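Local coordinates for putative uncharacterized protein TTHB187 (Thermus thermophilus HB8, PDB 3SK9), which cleaves single-stranded DNA through its metal-dependent HD nuclease domain, the part crystallised here, and carries a helicase domain in the full-length Cas3 protein of CRISPR defence, at residues R195-A198 with V199-M203. Numbering follows the deposited sequence.
Sequences RPEA and VLRVM
The guanidinium of Arg201 lies with one face over the backbone carbonyl of Glu197. Glu197 O sits 3.5 Å above that plane, over its centre. Arg195 NE and a water lie at the edge, in the plane of the group. The two guanidinium planes are nearly perpendicular, 81° apart, and Arg195 NH2 comes within 3.7 Å of Arg201 NH2. Asp55 of helix 46-56 probably offsets this like-charge contact, since it forms salt bridges with NE of both arginines. Glu54 takes Arg195 NH2.

Arg201 bends back along its own helix at chi3 (-80°). The turn brings its NH2 to 3.5 Å from Glu197 CB. The carboxylate of Glu197 makes no direct salt bridge to Arg201. A water links them, donating to Glu197 OE1 at 2.6 Å and accepting from Arg201 NH1 at 3.0 Å. Arg201 NH1 also donates to the carbonyl of Phe258.

Glu197 O has a second role, as acceptor of the 2.9 Å bond from Arg201 N. This donor stands 37° out of the carbonyl plane. Leu200 leans on the same turn, its CG 3.4 Å from Pro196 O. Val199 and Val202 pack against helix 129-138.

Arg195 is the N-cap residue, and its carbonyl accepts from Val199 N at 3.3 Å. Arg195 as N-cap and Pro196 at the first helical position mark a helix start, and the i to i+4 bonds that follow are those of an alpha-helix. These are the first two turns of helix 196-213, which further on carries the metal ligand Asp210 of the HD nuclease site.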
loop_
_atom_site.group_PDB
_atom_site.type_symbol
_atom_site.label_atom_id
_atom_site.label_comp_id
_atom_site.label_asym_id
_atom_site.label_seq_id
_atom_site.Cartn_x
_atom_site.Cartn_y
_atom_site.Cartn_z
ATOM N N ARG A 195 -9.191 -11.916 11.069
ATOM C CA ARG A 195 -8.404 -12.446 12.184
ATOM C C ARG A 195 -7.094 -11.677 12.334
ATOM O O ARG A 195 -6.522 -11.220 11.356
ATOM C CB ARG A 195 -8.124 -13.959 12.055
ATOM C CG ARG A 195 -7.415 -14.369 10.803
ATOM C CD ARG A 195 -7.342 -15.904 10.715
ATOM N NE ARG A 195 -6.683 -16.353 9.490
ATOM C CZ ARG A 195 -6.550 -17.636 9.149
ATOM N NH1 ARG A 195 -7.060 -18.579 9.951
ATOM N NH2 ARG A 195 -5.922 -17.992 8.014
ATOM N N PRO A 196 -6.633 -11.498 13.579
ATOM C CA PRO A 196 -5.409 -10.716 13.799
ATOM C C PRO A 196 -4.242 -11.142 12.902
ATOM O O PRO A 196 -3.547 -10.295 12.377
ATOM C CB PRO A 196 -5.069 -11.029 15.263
ATOM C CG PRO A 196 -6.401 -11.406 15.873
ATOM C CD PRO A 196 -7.111 -12.155 14.809
ATOM N N GLU A 197 -3.984 -12.444 12.764
ATOM C CA GLU A 197 -2.882 -12.846 11.894
ATOM C C GLU A 197 -3.042 -12.376 10.426
ATOM O O GLU A 197 -2.063 -12.196 9.726
ATOM C CB GLU A 197 -2.719 -14.363 11.875
ATOM C CG GLU A 197 -2.245 -14.933 13.194
ATOM C CD GLU A 197 -0.815 -14.602 13.494
ATOM O OE1 GLU A 197 0.105 -15.271 12.933
ATOM O OE2 GLU A 197 -0.634 -13.698 14.336
ATOM N N ALA A 198 -4.277 -12.274 9.937
ATOM C CA ALA A 198 -4.508 -11.798 8.588
ATOM C C ALA A 198 -4.067 -10.348 8.488
ATOM O O ALA A 198 -3.495 -9.930 7.494
ATOM C CB ALA A 198 -5.981 -11.902 8.252
ATOM N N VAL A 199 -4.390 -9.575 9.500
ATOM C CA VAL A 199 -4.045 -8.153 9.473
ATOM C C VAL A 199 -2.542 -7.954 9.596
ATOM O O VAL A 199 -1.964 -7.120 8.909
ATOM C CB VAL A 199 -4.778 -7.459 10.651
ATOM C CG1 VAL A 199 -4.380 -5.966 10.802
ATOM C CG2 VAL A 199 -6.258 -7.632 10.437
ATOM N N LEU A 200 -1.916 -8.731 10.462
ATOM C CA LEU A 200 -0.461 -8.642 10.662
ATOM C C LEU A 200 0.262 -9.105 9.363
ATOM O O LEU A 200 1.357 -8.614 9.041
ATOM C CB LEU A 200 -0.053 -9.517 11.861
ATOM C CG LEU A 200 -0.548 -8.900 13.221
ATOM C CD1 LEU A 200 -0.492 -9.950 14.394
ATOM C CD2 LEU A 200 0.250 -7.595 13.527
ATOM N N ARG A 201 -0.298 -10.098 8.676
ATOM C CA ARG A 201 0.302 -10.520 7.403
ATOM C C ARG A 201 0.331 -9.332 6.425
ATOM O O ARG A 201 1.330 -9.133 5.720
ATOM C CB ARG A 201 -0.442 -11.737 6.792
ATOM C CG ARG A 201 0.144 -13.065 7.247
ATOM C CD ARG A 201 -0.543 -14.269 6.548
ATOM N NE ARG A 201 -1.832 -14.654 7.125
ATOM C CZ ARG A 201 -1.946 -15.344 8.259
ATOM N NH1 ARG A 201 -0.857 -15.692 8.934
ATOM N NH2 ARG A 201 -3.125 -15.727 8.699
ATOM N N VAL A 202 -0.754 -8.560 6.356
ATOM C CA VAL A 202 -0.771 -7.386 5.468
ATOM C C VAL A 202 0.204 -6.304 5.939
ATOM O O VAL A 202 0.870 -5.625 5.118
ATOM C CB VAL A 202 -2.202 -6.821 5.358
ATOM C CG1 VAL A 202 -2.209 -5.391 4.740
ATOM C CG2 VAL A 202 -3.106 -7.816 4.558
ATOM N N MET A 203 0.260 -6.103 7.261
ATOM C CA MET A 203 1.203 -5.152 7.840
ATOM C C MET A 203 2.637 -5.402 7.386
ATOM O O MET A 203 3.306 -4.486 6.907
ATOM C CB MET A 203 1.129 -5.236 9.373
ATOM C CG MET A 203 1.945 -4.175 10.110
ATOM S SD MET A 203 3.707 -4.576 10.240
ATOM C CE MET A 203 3.619 -6.059 11.249
HETATM O O HOH W 1 -0.681 -17.318 11.480
#